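Local coordinates for protein glycosyl hyrolase, family 3 (Deinococcus radiodurans, PDB 3TEV) that probably hydrolyses O-glycosidic bonds, as a family 3 glycoside hydrolase built on a TIM-barrel domain, at residues I24-P29 with K33-Y38; V47-K52 with R62-L67; E55-L60 with R122-N127. All coordinates share one frame; numbering follows the deposited sequence. Where two conformers were deposited one is given.

How the contacts relate
All three contacts are apolar, with no hydrogen bond across any of them, but they differ in depth. Contact 2 is the most internal, with all four touching residues buried and its centre about 16 Å from the centre of the chain, against about 20 Å for the others; contact 1 has exposed Pro27 at its margin and contact 3 partly exposed Ala57. Contact 1 packs Ile24 and the loop that follows on helix 33-42; contact 2 packs strand 46-49 on helix 57-71. That helix also serves contact 3, where its first turn meets the end of helix 107-124. Polar bonds run between contacts instead: Lys52 reaches Asp25, and Gln59 reaches Pro29.

Contact 1 of 3, residues I24-P29 with K33-Y38; sequences IDLPGP and KDTAAY
The ring of Tyr38 is met at its edge, in its own plane, by the terminal methyl of Ile24: CD1 of Ile24 lies 3.8 Å from Tyr38 CE2. Arg296 makes a cation-pi contact with the same ring, and the ring of His42 meets it with the two planes at about 70°. The isoleucine reaches the tyrosine because its CG1 branch stands between the backbone N and the carbonyl carbon (chi1 65°), with the chain extended beyond it to CD1. One helical turn earlier, Thr35 turns its two branches to different partners. Its methyl CG2 packs on Leu26, 3.8 Å from CD2 of that leucine, while Thr35 OG1 passes the ring of Pro27, 3.9 Å from Pro27 CG, in plain van der Waals contact. That hydroxyl oxygen has its polar partners in Asp32 and Arg296, which would restrain the rotation of the side chain, with its methyl toward the leucine. The pairing belongs to the first strand-loop-helix step of the TIM-barrel domain: strand 22-24 runs into a short loop, and helix 33-42 folds back to cover Ile24 and the loop from outside. Leu26 also touches Val47 and Leu49 of the neighbouring strand, which places its side chain between that strand and the helix, while the backbone of the loop is held from just after the same strand, where Asn53 ND2 donates to the carbonyls of Leu26 and Gly28.

Contact 2 of 3, residues V47-K52 with R62-L67; sequences VCLFGK and RLCADL
Lys52 NZ bonds two groups of the preceding loop, forming a salt bridge with Asp25 OD2 and a hydrogen bond with the carbonyl O of Leu26. This amine belongs to the turn after strand 46-49; the contact with helix 57-71 itself is wholly apolar and centres on Leu49. The two methyls of Leu49 divide the helix surface between them. CD1 of Leu49 meets the sulfur of Cys64, with SG 3.9 Å away, whereas Leu49 CD2 faces Leu63, 4.2 Å from its CD2, and more loosely Leu67, 4.4 Å from its CD1. The side chains of Leu49 and Leu63 run past one another head to tail, so that the touch is between their CD2 methyls. Strand 46-49, helix 57-71 and strand 76-79 make one beta-alpha-beta unit of the TIM barrel, and here the helix lies back along the strand, nearly exactly antiparallel (178°), the axes of the two short segments 11.8 Å apart. Leu63 has CG anti to its backbone N (chi1 174°), which carries its methyls from the helix toward the strand. Ile77 of the following strand touches Leu49, Cys64 and Leu67, extending the same apolar layer. Backbone bonds to Ala78 and Asp80 hold Leu49 in the sheet beneath the helix.

Contact 3 of 3, residues E55-L60 with R122-N127; sequences ESAEQL and RSVGIN
Val124 lies against the first turn of helix 57-71 with both its methyls. CG2 of Val124 approaches the branch point of Leu60, 4.0 Å from its CG, and the two side chains cross at a slant; Val124 CG1 comes to 3.8 Å from the carbonyl O of Ala57. With chi1 at -59°, CG2 of Val124 is set between its own backbone N and carbonyl carbon, facing the leucine. Ile126 adds a second apolar touch, its CD1 lying 4.2 Å from Leu60 CD2. Further out, each helix end carries its own motif. Ser56 OG accepts from Gln59 N at 3.3 Å, and in return Ser56 N donates to Gln59 OE1, also at 3.3 Å and in the amide plane, which completes a capping box. Glu55 N, 2.8 Å from Gln59 OE1, stands above that plane. Gln59 NE2 donates to the carbonyls of Pro29 and Asn53. In the segment 122-127, Arg122 NH1 bonds Ile126 O at 2.9 Å, in the guanidinium plane but above the carbonyl plane. A helix opened by a capping box thus packs against one closed by a Schellman motif, with Gly125 at C-prime in positive phi, within the outer helical layer of the TIM barrel.

Contact 1 of 3, residues I24-P29 with K33-Y38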
loop_
_atom_site.group_PDB
_atom_site.type_symbol
_atom_site.label_atom_id
_atom_site.label_comp_id
_atom_site.label_asym_id
_atom_site.label_seq_id
_atom_site.Cartn_x
_atom_site.Cartn_y
_atom_site.Cartn_z
ATOM N N ILE A 24 -2.943 5.907 -8.824
ATOM C CA ILE A 24 -2.946 7.359 -8.856
ATOM C C ILE A 24 -4.064 7.931 -8.003
ATOM O O ILE A 24 -4.994 7.213 -7.628
ATOM C CB ILE A 24 -3.122 7.878 -10.287
ATOM C CG1 ILE A 24 -4.498 7.487 -10.813
ATOM C CG2 ILE A 24 -2.003 7.369 -11.193
ATOM C CD1 ILE A 24 -4.883 8.235 -12.117
ATOM N N ASP A 25 -3.980 9.225 -7.721
ATOM C CA ASP A 25 -5.066 9.925 -7.047
ATOM C C ASP A 25 -5.881 10.739 -8.039
ATOM O O ASP A 25 -5.432 11.006 -9.162
ATOM C CB ASP A 25 -4.555 10.785 -5.863
ATOM C CG ASP A 25 -3.513 11.844 -6.270
ATOM O OD1 ASP A 25 -2.739 11.656 -7.240
ATOM O OD2 ASP A 25 -3.456 12.886 -5.585
ATOM N N LEU A 26 -7.079 11.121 -7.603
ATOM C CA LEU A 26 -8.044 11.853 -8.414
ATOM C C LEU A 26 -8.309 13.219 -7.788
ATOM O O LEU A 26 -8.161 13.386 -6.582
ATOM C CB LEU A 26 -9.346 11.057 -8.489
ATOM C CG LEU A 26 -9.171 9.609 -8.948
ATOM C CD1 LEU A 26 -10.429 8.799 -8.681
ATOM C CD2 LEU A 26 -8.740 9.549 -10.424
ATOM N N PRO A 27 -8.700 14.208 -8.614
ATOM C CA PRO A 27 -8.825 15.586 -8.109
ATOM C C PRO A 27 -9.983 15.852 -7.130
ATOM O O PRO A 27 -9.813 16.628 -6.187
ATOM C CB PRO A 27 -8.989 16.426 -9.383
ATOM C CG PRO A 27 -9.351 15.465 -10.474
ATOM C CD PRO A 27 -8.825 14.119 -10.085
ATOM N N GLY A 28 -11.139 15.231 -7.337
ATOM C CA GLY A 28 -12.303 15.546 -6.516
ATOM C C GLY A 28 -13.339 14.455 -6.285
ATOM O O GLY A 28 -13.082 13.286 -6.536
ATOM N N PRO A 29 -14.519 14.846 -5.771
ATOM C CA PRO A 29 -15.605 13.913 -5.443
ATOM C C PRO A 29 -16.379 13.389 -6.654
ATOM O O PRO A 29 -17.166 12.453 -6.499
ATOM C CB PRO A 29 -16.527 14.751 -4.558
ATOM C CG PRO A 29 -16.284 16.143 -5.001
ATOM C CD PRO A 29 -14.821 16.216 -5.310
ATOM N N LYS A 33 -15.185 14.184 -17.021
ATOM C CA LYS A 33 -14.883 13.573 -18.330
ATOM C C LYS A 33 -13.388 13.481 -18.688
ATOM O O LYS A 33 -12.947 12.461 -19.227
ATOM C CB LYS A 33 -15.685 14.242 -19.467
ATOM C CG LYS A 33 -15.441 15.745 -19.628
ATOM C CD LYS A 33 -16.168 16.389 -20.834
ATOM C CE LYS A 33 -15.950 17.912 -20.788
ATOM N NZ LYS A 33 -16.718 18.694 -21.813
ATOM N N ASP A 34 -12.613 14.523 -18.385
ATOM C CA ASP A 34 -11.179 14.530 -18.699
ATOM C C ASP A 34 -10.451 13.465 -17.897
ATOM O O ASP A 34 -9.573 12.775 -18.414
ATOM C CB ASP A 34 -10.547 15.919 -18.489
ATOM C CG ASP A 34 -10.978 16.946 -19.564
ATOM O OD1 ASP A 34 -11.259 16.558 -20.729
ATOM O OD2 ASP A 34 -11.019 18.163 -19.257
ATOM N N THR A 35 -10.846 13.297 -16.644
ATOM C CA THR A 35 -10.270 12.252 -15.804
ATOM C C THR A 35 -10.647 10.871 -16.339
ATOM O O THR A 35 -9.797 9.983 -16.410
ATOM C CB THR A 35 -10.669 12.435 -14.320
ATOM O OG1 THR A 35 -10.225 13.729 -13.877
ATOM C CG2 THR A 35 -10.046 11.371 -13.433
ATOM N N ALA A 36 -11.903 10.697 -16.749
ATOM C CA ALA A 36 -12.337 9.441 -17.354
ATOM C C ALA A 36 -11.516 9.142 -18.615
ATOM O O ALA A 36 -11.048 8.015 -18.795
ATOM C CB ALA A 36 -13.818 9.492 -17.690
ATOM N N ALA A 37 -11.351 10.150 -19.476
ATOM C CA ALA A 37 -10.614 9.983 -20.729
ATOM C C ALA A 37 -9.166 9.574 -20.415
ATOM O O ALA A 37 -8.603 8.696 -21.043
ATOM C CB ALA A 37 -10.644 11.294 -21.567
ATOM N N TYR A 38 -8.599 10.197 -19.394
ATOM C CA TYR A 38 -7.231 9.931 -18.979
ATOM C C TYR A 38 -7.024 8.508 -18.398
ATOM O O TYR A 38 -6.086 7.818 -18.789
ATOM C CB TYR A 38 -6.852 11.016 -17.978
ATOM C CG TYR A 38 -5.545 10.841 -17.280
ATOM C CD1 TYR A 38 -4.353 11.251 -17.885
ATOM C CD2 TYR A 38 -5.495 10.318 -15.983
ATOM C CE1 TYR A 38 -3.146 11.114 -17.245
ATOM C CE2 TYR A 38 -4.277 10.178 -15.320
ATOM C CZ TYR A 38 -3.115 10.590 -15.965
ATOM O OH TYR A 38 -1.917 10.478 -15.326
#

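Contact 2 of 3, residues V47-K52 with R62-L67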
loop_
_atom_site.group_PDB
_atom_site.type_symbol
_atom_site.label_atom_id
_atom_site.label_comp_id
_atom_site.label_asym_id
_atom_site.label_seq_id
_atom_site.Cartn_x
_atom_site.Cartn_y
_atom_site.Cartn_z
ATOM N N VAL A 47 -6.530 3.209 -8.235
ATOM C CA VAL A 47 -6.687 4.567 -7.716
ATOM C C VAL A 47 -6.821 4.533 -6.204
ATOM O O VAL A 47 -7.399 3.590 -5.654
ATOM C CB VAL A 47 -7.949 5.255 -8.266
ATOM C CG1 VAL A 47 -8.305 6.435 -7.387
ATOM C CG2 VAL A 47 -7.743 5.697 -9.702
ATOM N N CYS A 48 -6.292 5.550 -5.528
ATOM C CA CYS A 48 -6.448 5.656 -4.079
ATOM C C CYS A 48 -7.254 6.907 -3.818
ATOM O O CYS A 48 -6.992 7.945 -4.427
ATOM C CB CYS A 48 -5.105 5.702 -3.343
ATOM S SG CYS A 48 -5.357 5.621 -1.505
ATOM N N LEU A 49 -8.260 6.792 -2.960
ATOM C CA LEU A 49 -9.118 7.922 -2.605
ATOM C C LEU A 49 -8.726 8.518 -1.263
ATOM O O LEU A 49 -8.287 7.806 -0.367
ATOM C CB LEU A 49 -10.573 7.488 -2.559
ATOM C CG LEU A 49 -11.142 6.872 -3.834
ATOM C CD1 LEU A 49 -12.537 6.376 -3.579
ATOM C CD2 LEU A 49 -11.119 7.857 -5.006
ATOM N N PHE A 50 -8.882 9.832 -1.145
ATOM C CA PHE A 50 -8.566 10.582 0.070
ATOM C C PHE A 50 -9.730 11.520 0.417
ATOM O O PHE A 50 -10.726 11.571 -0.300
ATOM C CB PHE A 50 -7.286 11.398 -0.138
ATOM C CG PHE A 50 -6.084 10.564 -0.450
ATOM C CD1 PHE A 50 -5.267 10.091 0.570
ATOM C CD2 PHE A 50 -5.776 10.229 -1.764
ATOM C CE1 PHE A 50 -4.150 9.290 0.278
ATOM C CE2 PHE A 50 -4.670 9.438 -2.068
ATOM C CZ PHE A 50 -3.855 8.964 -1.054
ATOM N N GLY A 51 -9.582 12.269 1.504
ATOM C CA GLY A 51 -10.606 13.207 1.976
ATOM C C GLY A 51 -11.149 14.100 0.877
ATOM O O GLY A 51 -12.363 14.275 0.757
ATOM N N LYS A 52 -10.257 14.636 0.045
ATOM C CA LYS A 52 -10.668 15.441 -1.102
ATOM C C LYS A 52 -11.648 14.721 -2.056
ATOM O O LYS A 52 -12.256 15.367 -2.900
ATOM C CB LYS A 52 -9.433 15.910 -1.888
ATOM C CG LYS A 52 -8.644 14.770 -2.580
ATOM C CD LYS A 52 -7.552 15.303 -3.497
ATOM C CE LYS A 52 -6.550 14.200 -3.797
ATOM N NZ LYS A 52 -5.812 14.439 -5.053
ATOM N N ARG A 62 -21.535 6.745 -6.088
ATOM C CA ARG A 62 -21.556 7.214 -7.468
ATOM C C ARG A 62 -20.126 7.271 -8.049
ATOM O O ARG A 62 -19.876 6.772 -9.147
ATOM C CB ARG A 62 -22.261 8.576 -7.549
ATOM C CG ARG A 62 -22.649 9.048 -8.962
ATOM C CD ARG A 62 -23.260 10.469 -8.952
ATOM N NE ARG A 62 -24.150 10.704 -7.799
ATOM C CZ ARG A 62 -23.895 11.552 -6.793
ATOM N NH1 ARG A 62 -24.765 11.685 -5.787
ATOM N NH2 ARG A 62 -22.771 12.276 -6.789
ATOM N N LEU A 63 -19.189 7.820 -7.286
ATOM C CA LEU A 63 -17.801 7.922 -7.738
ATOM C C LEU A 63 -17.141 6.557 -8.007
ATOM O O LEU A 63 -16.488 6.383 -9.031
ATOM C CB LEU A 63 -16.968 8.753 -6.758
ATOM C CG LEU A 63 -15.469 8.829 -7.042
ATOM C CD1 LEU A 63 -15.163 9.445 -8.436
ATOM C CD2 LEU A 63 -14.763 9.602 -5.971
ATOM N N CYS A 64 -17.331 5.591 -7.109
ATOM C CA CYS A 64 -16.718 4.279 -7.256
ATOM C C CYS A 64 -17.377 3.439 -8.343
ATOM O O CYS A 64 -16.702 2.617 -8.989
ATOM C CB CYS A 64 -16.695 3.537 -5.927
ATOM S SG CYS A 64 -15.667 4.416 -4.731
ATOM N N ALA A 65 -18.683 3.654 -8.554
ATOM C CA ALA A 65 -19.391 2.964 -9.620
ATOM C C ALA A 65 -18.864 3.479 -10.943
ATOM O O ALA A 65 -18.556 2.691 -11.831
ATOM C CB ALA A 65 -20.927 3.148 -9.515
ATOM N N ASP A 66 -18.731 4.797 -11.062
ATOM C CA ASP A 66 -18.137 5.382 -12.259
ATOM C C ASP A 66 -16.715 4.846 -12.530
ATOM O O ASP A 66 -16.367 4.523 -13.673
ATOM C CB ASP A 66 -18.129 6.906 -12.155
ATOM C CG ASP A 66 -19.531 7.504 -12.170
ATOM O OD1 ASP A 66 -20.522 6.803 -12.504
ATOM O OD2 ASP A 66 -19.653 8.691 -11.820
ATOM N N LEU A 67 -15.907 4.740 -11.479
ATOM C CA LEU A 67 -14.528 4.278 -11.630
ATOM C C LEU A 67 -14.495 2.839 -12.079
ATOM O O LEU A 67 -13.670 2.464 -12.901
ATOM C CB LEU A 67 -13.756 4.414 -10.326
ATOM C CG LEU A 67 -13.338 5.835 -9.985
ATOM C CD1 LEU A 67 -12.995 5.974 -8.451
ATOM C CD2 LEU A 67 -12.185 6.254 -10.900
#

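Contact 3 of 3, residues E55-L60 with R122-N127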
loop_
_atom_site.group_PDB
_atom_site.type_symbol
_atom_site.label_atom_id
_atom_site.label_comp_id
_atom_site.label_asym_id
_atom_site.label_seq_id
_atom_site.Cartn_x
_atom_site.Cartn_y
_atom_site.Cartn_z
ATOM N N GLU A 55 -17.394 13.062 0.204
ATOM C CA GLU A 55 -18.361 14.020 0.742
ATOM C C GLU A 55 -19.492 13.322 1.491
ATOM O O GLU A 55 -19.803 13.683 2.624
ATOM C CB GLU A 55 -18.931 14.907 -0.365
ATOM C CG GLU A 55 -17.937 15.896 -0.926
ATOM C CD GLU A 55 -18.533 16.783 -2.011
ATOM O OE1 GLU A 55 -18.078 17.947 -2.127
ATOM O OE2 GLU A 55 -19.452 16.329 -2.748
ATOM N N SER A 56 -20.103 12.331 0.849
ATOM C CA SER A 56 -21.171 11.544 1.451
ATOM C C SER A 56 -21.140 10.139 0.874
ATOM O O SER A 56 -20.461 9.891 -0.131
ATOM C CB SER A 56 -22.531 12.188 1.188
ATOM O OG SER A 56 -22.873 12.113 -0.186
ATOM N N ALA A 57 -21.882 9.228 1.501
ATOM C CA ALA A 57 -21.975 7.848 1.030
ATOM C C ALA A 57 -22.605 7.734 -0.371
ATOM O O ALA A 57 -22.163 6.923 -1.173
ATOM C CB ALA A 57 -22.716 6.980 2.037
ATOM N N GLU A 58 -23.611 8.562 -0.650
ATOM C CA GLU A 58 -24.287 8.613 -1.942
ATOM C C GLU A 58 -23.321 9.054 -3.039
ATOM O O GLU A 58 -23.279 8.448 -4.115
ATOM C CB GLU A 58 -25.490 9.574 -1.869
ATOM C CG GLU A 58 -26.461 9.556 -3.077
ATOM C CD GLU A 58 -27.821 10.300 -2.811
ATOM O OE1 GLU A 58 -28.437 10.794 -3.797
ATOM O OE2 GLU A 58 -28.287 10.385 -1.637
ATOM N N GLN A 59 -22.556 10.112 -2.766
ATOM C CA GLN A 59 -21.599 10.649 -3.733
ATOM C C GLN A 59 -20.468 9.644 -3.961
ATOM O O GLN A 59 -20.067 9.399 -5.093
ATOM C CB GLN A 59 -21.066 12.021 -3.274
ATOM C CG GLN A 59 -19.715 12.447 -3.870
ATOM C CD GLN A 59 -18.535 11.787 -3.157
ATOM O OE1 GLN A 59 -18.550 11.633 -1.935
ATOM N NE2 GLN A 59 -17.529 11.365 -3.923
ATOM N N LEU A 60 -19.978 9.059 -2.876
ATOM C CA LEU A 60 -18.877 8.112 -2.951
ATOM C C LEU A 60 -19.275 6.857 -3.722
ATOM O O LEU A 60 -18.483 6.329 -4.518
ATOM C CB LEU A 60 -18.366 7.777 -1.555
ATOM C CG LEU A 60 -17.078 6.975 -1.401
ATOM C CD1 LEU A 60 -15.943 7.525 -2.249
ATOM C CD2 LEU A 60 -16.678 6.930 0.072
ATOM N N ARG A 122 -17.385 -1.860 1.073
ATOM C CA ARG A 122 -17.981 -2.748 0.096
ATOM C C ARG A 122 -19.298 -2.179 -0.473
ATOM O O ARG A 122 -19.529 -2.242 -1.688
ATOM C CB ARG A 122 -18.163 -4.150 0.701
ATOM C CG ARG A 122 -18.617 -5.250 -0.269
ATOM C CD ARG A 122 -17.451 -5.826 -1.091
ATOM N NE ARG A 122 -16.681 -4.774 -1.774
ATOM C CZ ARG A 122 -16.961 -4.280 -2.981
ATOM N NH1 ARG A 122 -16.217 -3.307 -3.472
ATOM N NH2 ARG A 122 -17.980 -4.752 -3.691
ATOM N N SER A 123 -20.142 -1.590 0.370
ATOM C CA SER A 123 -21.394 -1.028 -0.149
ATOM C C SER A 123 -21.220 0.200 -1.056
ATOM O O SER A 123 -22.090 0.470 -1.881
ATOM C CB SER A 123 -22.447 -0.787 0.946
ATOM O OG SER A 123 -22.269 0.479 1.561
ATOM N N VAL A 124 -20.097 0.912 -0.951
ATOM C CA VAL A 124 -19.860 2.041 -1.867
ATOM C C VAL A 124 -18.997 1.686 -3.078
ATOM O O VAL A 124 -18.892 2.472 -4.003
ATOM C CB VAL A 124 -19.351 3.334 -1.149
ATOM C CG1 VAL A 124 -20.373 3.798 -0.095
ATOM C CG2 VAL A 124 -17.976 3.131 -0.531
ATOM N N GLY A 125 -18.387 0.505 -3.059
ATOM C CA GLY A 125 -17.673 -0.040 -4.209
ATOM C C GLY A 125 -16.166 0.066 -4.105
ATOM O O GLY A 125 -15.462 0.160 -5.132
ATOM N N ILE A 126 -15.673 0.079 -2.867
ATOM C CA ILE A 126 -14.242 0.104 -2.590
ATOM C C ILE A 126 -13.790 -1.314 -2.265
ATOM O O ILE A 126 -14.466 -2.021 -1.505
ATOM C CB ILE A 126 -13.924 1.066 -1.412
ATOM C CG1 ILE A 126 -14.003 2.523 -1.905
ATOM C CG2 ILE A 126 -12.529 0.794 -0.841
ATOM C CD1 ILE A 126 -14.293 3.562 -0.803
ATOM N N ASN A 127 -12.661 -1.737 -2.825
ATOM C CA ASN A 127 -12.187 -3.100 -2.598
ATOM C C ASN A 127 -10.796 -3.198 -1.956
ATOM O O ASN A 127 -10.213 -4.280 -1.879
ATOM C CB ASN A 127 -12.282 -3.937 -3.894
ATOM C CG ASN A 127 -11.410 -3.385 -5.041
ATOM O OD1 ASN A 127 -10.868 -2.278 -4.970
ATOM N ND2 ASN A 127 -11.268 -4.177 -6.095
#